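Long-range contact in CBS domain containing membrane protein (Sphaerobacter thermophilus, PDB 4ESY), which is of unknown function but carries a C-terminal pair of CBS domains, a module that in relatives often senses adenine nucleotides: residues 13-25 and 119-132. Numbering follows the deposited sequence.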
ATOM      1  N   ARG B  13       0.857  21.913 -12.496  0.53 26.38           N
ATOM      2  CA  ARG B  13       2.242  22.381 -12.564  0.53 26.54           C
ATOM      3  C   ARG B  13       2.815  22.690 -11.179  0.53 25.74           C
ATOM      4  O   ARG B  13       3.960  22.354 -10.887  0.53 26.70           O
ATOM      5  CB  ARG B  13       2.381  23.611 -13.460  0.53 26.05           C
ATOM      6  CG  ARG B  13       2.081  23.361 -14.919  0.53 28.07           C
ATOM      7  CD  ARG B  13       2.443  24.578 -15.766  0.53 28.35           C
ATOM      8  NE  ARG B  13       3.877  24.819 -15.709  0.53 28.79           N
ATOM      9  CZ  ARG B  13       4.790  24.130 -16.392  0.53 31.91           C
ATOM     10  NH1 ARG B  13       6.061  24.449 -16.235  0.53 31.96           N
ATOM     11  NH2 ARG B  13       4.449  23.136 -17.229  0.53 30.97           N
ATOM     12  N   ALA B  14       2.031  23.360 -10.347  1.00 24.82           N
ATOM     13  CA  ALA B  14       2.481  23.712  -9.003  1.00 27.20           C
ATOM     14  C   ALA B  14       2.803  22.471  -8.181  1.00 26.13           C
ATOM     15  O   ALA B  14       3.787  22.427  -7.415  1.00 25.11           O
ATOM     16  CB  ALA B  14       1.410  24.520  -8.300  1.00 29.44           C
ATOM     17  N   ILE B  15       1.977  21.448  -8.342  1.00 24.97           N
ATOM     18  CA  ILE B  15       2.173  20.220  -7.570  1.00 24.48           C
ATOM     19  C   ILE B  15       3.469  19.526  -7.979  1.00 26.04           C
ATOM     20  O   ILE B  15       4.198  19.060  -7.119  1.00 26.84           O
ATOM     21  CB  ILE B  15       0.934  19.300  -7.688  1.00 24.08           C
ATOM     22  CG1 ILE B  15      -0.156  19.880  -6.813  1.00 25.81           C
ATOM     23  CG2 ILE B  15       1.235  17.843  -7.320  1.00 23.54           C
ATOM     24  CD1 ILE B  15      -1.506  19.201  -6.934  1.00 26.61           C
ATOM     25  N   ARG B  16       3.800  19.521  -9.275  1.00 25.41           N
ATOM     26  CA  ARG B  16       5.069  18.909  -9.700  1.00 28.43           C
ATOM     27  C   ARG B  16       6.323  19.614  -9.160  1.00 29.29           C
ATOM     28  O   ARG B  16       7.405  19.018  -9.123  1.00 32.42           O
ATOM     29  CB  ARG B  16       5.185  18.843 -11.214  1.00 28.15           C
ATOM     30  CG  ARG B  16       4.274  17.835 -11.869  1.00 28.80           C
ATOM     31  CD  ARG B  16       4.502  17.889 -13.362  1.00 31.98           C
ATOM     32  NE  ARG B  16       5.917  17.693 -13.689  1.00 35.36           N
ATOM     33  CZ  ARG B  16       6.474  16.514 -13.973  1.00 37.31           C
ATOM     34  NH1 ARG B  16       7.768  16.443 -14.277  1.00 39.05           N
ATOM     35  NH2 ARG B  16       5.737  15.408 -13.957  1.00 39.83           N
ATOM     36  N   GLN B  17       6.178  20.860  -8.730  1.00 28.25           N
ATOM     37  CA  GLN B  17       7.329  21.626  -8.270  1.00 28.12           C
ATOM     38  C   GLN B  17       7.538  21.556  -6.773  1.00 26.84           C
ATOM     39  O   GLN B  17       8.533  22.043  -6.275  1.00 27.38           O
ATOM     40  CB  GLN B  17       7.245  23.089  -8.718  1.00 33.32           C
ATOM     41  CG  GLN B  17       7.353  23.245 -10.242  1.00 38.68           C
ATOM     42  CD  GLN B  17       8.579  22.531 -10.833  1.00 44.59           C
ATOM     43  OE1 GLN B  17       8.456  21.720 -11.748  1.00 45.43           O
ATOM     44  NE2 GLN B  17       9.767  22.840 -10.306  1.00 48.22           N
ATOM     45  N   VAL B  18       6.604  20.943  -6.055  1.00 26.68           N
ATOM     46  CA  VAL B  18       6.774  20.704  -4.615  1.00 27.18           C
ATOM     47  C   VAL B  18       8.050  19.895  -4.307  1.00 24.98           C
ATOM     48  O   VAL B  18       8.295  18.863  -4.914  1.00 26.53           O
ATOM     49  CB  VAL B  18       5.552  19.935  -4.094  1.00 28.41           C
ATOM     50  CG1 VAL B  18       5.758  19.443  -2.642  1.00 25.06           C
ATOM     51  CG2 VAL B  18       4.267  20.793  -4.263  1.00 26.01           C
ATOM     52  N   PRO B  19       8.886  20.361  -3.370  1.00 28.14           N
ATOM     53  CA  PRO B  19      10.082  19.520  -3.162  1.00 28.12           C
ATOM     54  C   PRO B  19       9.735  18.264  -2.376  1.00 26.72           C
ATOM     55  O   PRO B  19       8.848  18.291  -1.518  1.00 26.00           O
ATOM     56  CB  PRO B  19      11.048  20.417  -2.370  1.00 29.01           C
ATOM     57  CG  PRO B  19      10.173  21.494  -1.766  1.00 31.95           C
ATOM     58  CD  PRO B  19       8.968  21.657  -2.680  1.00 30.37           C
ATOM     59  N   ILE B  20      10.417  17.174  -2.709  1.00 28.21           N
ATOM     60  CA  ILE B  20      10.262  15.903  -2.005  1.00 30.58           C
ATOM     61  C   ILE B  20      10.214  16.028  -0.495  1.00 29.33           C
ATOM     62  O   ILE B  20       9.351  15.436   0.145  1.00 28.33           O
ATOM     63  CB  ILE B  20      11.376  14.887  -2.381  1.00 38.09           C
ATOM     64  CG1 ILE B  20      11.130  14.377  -3.783  1.00 38.53           C
ATOM     65  CG2 ILE B  20      11.333  13.678  -1.457  1.00 36.68           C
ATOM     66  CD1 ILE B  20       9.725  13.863  -3.903  1.00 42.65           C
ATOM     67  N   ARG B  21      11.125  16.799   0.078  1.00 30.47           N
ATOM     68  CA  ARG B  21      11.189  16.871   1.541  1.00 34.04           C
ATOM     69  C   ARG B  21       9.844  17.312   2.158  1.00 34.80           C
ATOM     70  O   ARG B  21       9.560  16.996   3.307  1.00 35.14           O
ATOM     71  CB  ARG B  21      12.368  17.734   2.028  1.00 39.42           C
ATOM     72  CG  ARG B  21      11.980  19.125   2.515  1.00 47.46           C
ATOM     73  CD  ARG B  21      13.178  20.063   2.589  1.00 53.85           C
ATOM     74  NE  ARG B  21      13.240  20.903   1.397  1.00 58.83           N
ATOM     75  CZ  ARG B  21      14.320  21.051   0.638  1.00 62.90           C
ATOM     76  NH1 ARG B  21      15.452  20.425   0.959  1.00 63.87           N
ATOM     77  NH2 ARG B  21      14.264  21.828  -0.440  1.00 64.22           N
ATOM     78  N   ASP B  22       9.002  17.990   1.369  1.00 32.60           N
ATOM     79  CA  ASP B  22       7.676  18.423   1.833  1.00 33.30           C
ATOM     80  C   ASP B  22       6.673  17.264   1.962  1.00 31.21           C
ATOM     81  O   ASP B  22       5.696  17.385   2.666  1.00 32.55           O
ATOM     82  CB  ASP B  22       7.087  19.501   0.916  1.00 38.24           C
ATOM     83  CG  ASP B  22       7.663  20.879   1.177  1.00 44.26           C
ATOM     84  OD1 ASP B  22       8.459  21.052   2.131  1.00 47.01           O
ATOM     85  OD2 ASP B  22       7.299  21.810   0.435  1.00 47.64           O
ATOM     86  N   ILE B  23       6.911  16.151   1.278  1.00 28.20           N
ATOM     87  CA  ILE B  23       5.990  15.035   1.369  1.00 31.11           C
ATOM     88  C   ILE B  23       6.470  13.943   2.317  1.00 32.76           C
ATOM     89  O   ILE B  23       5.720  12.999   2.595  1.00 34.95           O
ATOM     90  CB  ILE B  23       5.606  14.431  -0.002  1.00 32.09           C
ATOM     91  CG1 ILE B  23       6.730  13.590  -0.604  1.00 33.38           C
ATOM     92  CG2 ILE B  23       5.201  15.540  -0.976  1.00 35.87           C
ATOM     93  CD1 ILE B  23       6.303  12.863  -1.920  1.00 30.85           C
ATOM     94  N   LEU B  24       7.688  14.087   2.839  1.00 30.71           N
ATOM     95  CA  LEU B  24       8.192  13.151   3.837  1.00 35.52           C
ATOM     96  C   LEU B  24       7.698  13.572   5.204  1.00 41.89           C
ATOM     97  O   LEU B  24       8.414  14.231   5.946  1.00 48.61           O
ATOM     98  CB  LEU B  24       9.722  13.126   3.832  1.00 33.91           C
ATOM     99  CG  LEU B  24      10.286  12.597   2.520  1.00 35.69           C
ATOM    100  CD1 LEU B  24      11.817  12.640   2.531  1.00 32.86           C
ATOM    101  CD2 LEU B  24       9.772  11.170   2.260  1.00 37.94           C
ATOM    102  N   THR B  25       6.474  13.201   5.538  1.00 44.34           N
ATOM    103  CA  THR B  25       5.810  13.741   6.730  1.00 50.44           C
ATOM    104  C   THR B  25       5.786  12.717   7.857  1.00 51.46           C
ATOM    105  O   THR B  25       5.233  12.956   8.937  1.00 53.01           O
ATOM    106  CB  THR B  25       4.368  14.149   6.416  1.00 53.34           C
ATOM    107  OG1 THR B  25       3.657  12.996   5.957  1.00 54.15           O
ATOM    108  CG2 THR B  25       4.329  15.257   5.331  1.00 50.94           C
ATOM    109  N   ALA B 119      17.054  12.812  -3.830  1.00 33.59           N
ATOM    110  CA  ALA B 119      17.493  13.747  -2.785  1.00 32.84           C
ATOM    111  C   ALA B 119      16.284  14.587  -2.355  1.00 31.94           C
ATOM    112  O   ALA B 119      15.360  14.775  -3.137  1.00 30.61           O
ATOM    113  CB  ALA B 119      18.639  14.637  -3.304  1.00 35.73           C
ATOM    114  N   PRO B 120      16.252  15.052  -1.094  1.00 33.35           N
ATOM    115  CA  PRO B 120      15.055  15.756  -0.600  1.00 33.30           C
ATOM    116  C   PRO B 120      14.745  17.099  -1.301  1.00 34.22           C
ATOM    117  O   PRO B 120      13.614  17.617  -1.251  1.00 30.09           O
ATOM    118  CB  PRO B 120      15.374  15.964   0.890  1.00 32.99           C
ATOM    119  CG  PRO B 120      16.858  15.897   0.980  1.00 34.74           C
ATOM    120  CD  PRO B 120      17.250  14.856  -0.023  1.00 34.85           C
ATOM    121  N   GLU B 121      15.749  17.662  -1.968  1.00 35.01           N
ATOM    122  CA  GLU B 121      15.529  18.891  -2.698  1.00 38.01           C
ATOM    123  C   GLU B 121      14.997  18.657  -4.115  1.00 38.95           C
ATOM    124  O   GLU B 121      14.699  19.608  -4.797  1.00 42.04           O
ATOM    125  CB  GLU B 121      16.824  19.730  -2.751  1.00 42.68           C
ATOM    126  CG  GLU B 121      17.879  19.172  -3.703  1.00 47.41           C
ATOM    127  CD  GLU B 121      18.823  18.131  -3.070  1.00 52.66           C
ATOM    128  OE1 GLU B 121      18.492  17.533  -2.012  1.00 52.61           O
ATOM    129  OE2 GLU B 121      19.915  17.904  -3.652  1.00 56.00           O
ATOM    130  N   ASP B 122      14.911  17.406  -4.569  1.00 38.13           N
ATOM    131  CA  ASP B 122      14.316  17.095  -5.883  1.00 38.96           C
ATOM    132  C   ASP B 122      12.786  17.350  -5.878  1.00 33.66           C
ATOM    133  O   ASP B 122      12.129  17.321  -4.838  1.00 31.38           O
ATOM    134  CB  ASP B 122      14.538  15.612  -6.264  1.00 40.74           C
ATOM    135  CG  ASP B 122      16.019  15.241  -6.540  1.00 53.46           C
ATOM    136  OD1 ASP B 122      16.819  16.138  -6.917  1.00 54.46           O
ATOM    137  OD2 ASP B 122      16.359  14.016  -6.412  1.00 51.68           O
ATOM    138  N   SER B 123      12.198  17.530  -7.047  1.00 32.77           N
ATOM    139  CA  SER B 123      10.778  17.830  -7.099  1.00 29.80           C
ATOM    140  C   SER B 123       9.918  16.574  -7.161  1.00 28.29           C
ATOM    141  O   SER B 123      10.328  15.522  -7.644  1.00 29.78           O
ATOM    142  CB  SER B 123      10.468  18.717  -8.313  1.00 26.88           C
ATOM    143  OG  SER B 123      10.600  17.953  -9.477  1.00 28.92           O
ATOM    144  N   VAL B 124       8.684  16.715  -6.714  1.00 25.83           N
ATOM    145  CA  VAL B 124       7.684  15.667  -6.893  1.00 25.98           C
ATOM    146  C   VAL B 124       7.608  15.188  -8.363  1.00 26.79           C
ATOM    147  O   VAL B 124       7.621  13.978  -8.627  1.00 26.81           O
ATOM    148  CB  VAL B 124       6.299  16.153  -6.369  1.00 26.29           C
ATOM    149  CG1 VAL B 124       5.156  15.361  -6.985  1.00 27.72           C
ATOM    150  CG2 VAL B 124       6.267  16.102  -4.833  1.00 25.32           C
ATOM    151  N   GLY B 125       7.558  16.132  -9.307  1.00 27.02           N
ATOM    152  CA  GLY B 125       7.481  15.796 -10.718  1.00 28.18           C
ATOM    153  C   GLY B 125       8.621  14.882 -11.137  1.00 28.95           C
ATOM    154  O   GLY B 125       8.437  13.883 -11.825  1.00 29.88           O
ATOM    155  N   SER B 126       9.817  15.189 -10.669  1.00 29.32           N
ATOM    156  CA  SER B 126      10.990  14.452 -11.118  1.00 31.47           C
ATOM    157  C   SER B 126      11.014  13.018 -10.537  1.00 30.82           C
ATOM    158  O   SER B 126      11.392  12.067 -11.217  1.00 31.59           O
ATOM    159  CB  SER B 126      12.251  15.230 -10.719  1.00 34.77           C
ATOM    160  OG  SER B 126      12.463  15.119  -9.317  1.00 36.14           O
ATOM    161  N   ILE B 127      10.604  12.850  -9.281  1.00 28.14           N
ATOM    162  CA  ILE B 127      10.514  11.505  -8.729  1.00 26.43           C
ATOM    163  C   ILE B 127       9.341  10.731  -9.386  1.00 27.71           C
ATOM    164  O   ILE B 127       9.458   9.553  -9.710  1.00 34.80           O
ATOM    165  CB  ILE B 127      10.502  11.513  -7.159  1.00 30.15           C
ATOM    166  CG1 ILE B 127      10.670  10.109  -6.593  1.00 33.85           C
ATOM    167  CG2 ILE B 127       9.212  12.004  -6.627  1.00 31.41           C
ATOM    168  CD1 ILE B 127      11.250  10.107  -5.144  1.00 39.62           C
ATOM    169  N   ALA B 128       8.231  11.406  -9.622  1.00 27.84           N
ATOM    170  CA  ALA B 128       7.121  10.792 -10.371  1.00 30.51           C
ATOM    171  C   ALA B 128       7.615  10.275 -11.734  1.00 33.98           C
ATOM    172  O   ALA B 128       7.288   9.168 -12.159  1.00 35.06           O
ATOM    173  CB  ALA B 128       6.001  11.795 -10.563  1.00 30.68           C
ATOM    174  N   ASP B 129       8.435  11.080 -12.394  1.00 34.17           N
ATOM    175  CA  ASP B 129       9.016  10.677 -13.655  1.00 38.52           C
ATOM    176  C   ASP B 129       9.915   9.469 -13.515  1.00 38.86           C
ATOM    177  O   ASP B 129       9.900   8.590 -14.363  1.00 42.55           O
ATOM    178  CB  ASP B 129       9.773  11.852 -14.267  1.00 44.45           C
ATOM    179  CG  ASP B 129       8.833  12.951 -14.737  1.00 47.29           C
ATOM    180  OD1 ASP B 129       7.598  12.686 -14.760  1.00 45.64           O
ATOM    181  OD2 ASP B 129       9.320  14.063 -15.073  1.00 49.27           O
ATOM    182  N   GLN B 130      10.692   9.443 -12.432  0.53 37.21           N
ATOM    183  CA  GLN B 130      11.536   8.302 -12.098  0.53 39.16           C
ATOM    184  C   GLN B 130      10.697   7.033 -11.940  0.53 39.96           C
ATOM    185  O   GLN B 130      11.052   5.982 -12.465  0.53 41.75           O
ATOM    186  CB  GLN B 130      12.332   8.573 -10.807  0.53 37.59           C
ATOM    187  CG  GLN B 130      13.595   9.433 -10.984  0.53 38.50           C
ATOM    188  CD  GLN B 130      14.344   9.650  -9.670  0.53 36.31           C
ATOM    189  OE1 GLN B 130      13.735   9.803  -8.613  0.53 33.69           O
ATOM    190  NE2 GLN B 130      15.668   9.675  -9.738  0.53 37.14           N
HETATM  191  N   MSE B 131       9.586   7.148 -11.210  1.00 40.36           N
HETATM  192  CA  MSE B 131       8.690   5.998 -10.942  1.00 45.05           C
HETATM  193  C   MSE B 131       8.310   5.302 -12.237  1.00 52.11           C
HETATM  194  O   MSE B 131       8.640   4.142 -12.444  1.00 54.99           O
HETATM  195  CB  MSE B 131       7.381   6.411 -10.259  1.00 43.32           C
HETATM  196  CG  MSE B 131       7.434   6.616  -8.776  1.00 41.47           C
HETATM  197 SE   MSE B 131       7.544   5.102  -7.537  0.86 47.85          SE
HETATM  198  CE  MSE B 131       7.791   6.224  -5.965  1.00 36.62           C
ATOM    199  N   ARG B 132       7.622   6.035 -13.101  1.00 57.61           N
ATOM    200  CA  ARG B 132       7.144   5.510 -14.375  1.00 66.81           C
ATOM    201  C   ARG B 132       8.266   4.992 -15.275  1.00 67.88           C
ATOM    202  O   ARG B 132       8.145   3.909 -15.844  1.00 72.71           O
ATOM    203  CB  ARG B 132       6.351   6.574 -15.140  1.00 73.71           C
ATOM    204  CG  ARG B 132       5.462   7.458 -14.290  1.00 76.89           C
ATOM    205  CD  ARG B 132       4.683   8.428 -15.181  1.00 84.38           C
ATOM    206  NE  ARG B 132       4.562   9.767 -14.602  1.00 85.39           N
ATOM    207  CZ  ARG B 132       4.963  10.878 -15.214  1.00 88.23           C
ATOM    208  NH1 ARG B 132       4.821  12.058 -14.614  1.00 86.71           N
ATOM    209  NH2 ARG B 132       5.505  10.803 -16.429  1.00 91.62           N
TER
HETATM  210  O   HOH W   1       9.436  18.993 -11.977  1.00 47.15           O
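With CG anti to the carbonyl carbon (chi1 -71°) and a bend at chi3 (55°), the R16 chain brings its guanidinium over G125. G125 CA sits 3.5 Å from R16 CZ, over the centre of one face. At the edge of the group, R16 NH1 makes a nearly straight salt-bridge bond of 3.0 Å to D129 OD2, on the syn side but tilted 34° out of the carboxylate plane. R16 NH2 adds a weak bond to D129 OD1. R132 NH1 also pairs with D129 OD1, so one carboxylate serves two arginines; R132 is poorly ordered.

Backbone bonds join the end of helix 2-17 and the residues after it to the turn A119-D122 and the start of helix 124-134. V18 O accepts from V124 N at 2.8 Å and R16 O from G125 N at 2.9 Å. S123 is the N-cap, its OG accepting from S126 N. Further along, I20 N bonds to D122 O and R21 N to P120 O. P19 and S123 form a single beta bridge.

Beside these backbone bonds, I20 CD1 presses on I127 CG2 at 3.3 Å, a tight fit. V124 CG2 lies against V18 and I23. V141 and I139 of strand 138-143 and L156 of helix 153-157 continue this apolar layer. The contact thus joins the segment after helix 2-17 to the second CBS motif. R16 O and V18 O supply acceptors for the first two amides of the helix, which have none within it, and the shared carboxylate of D129 probably offsets the charge of the two neighbouring arginines.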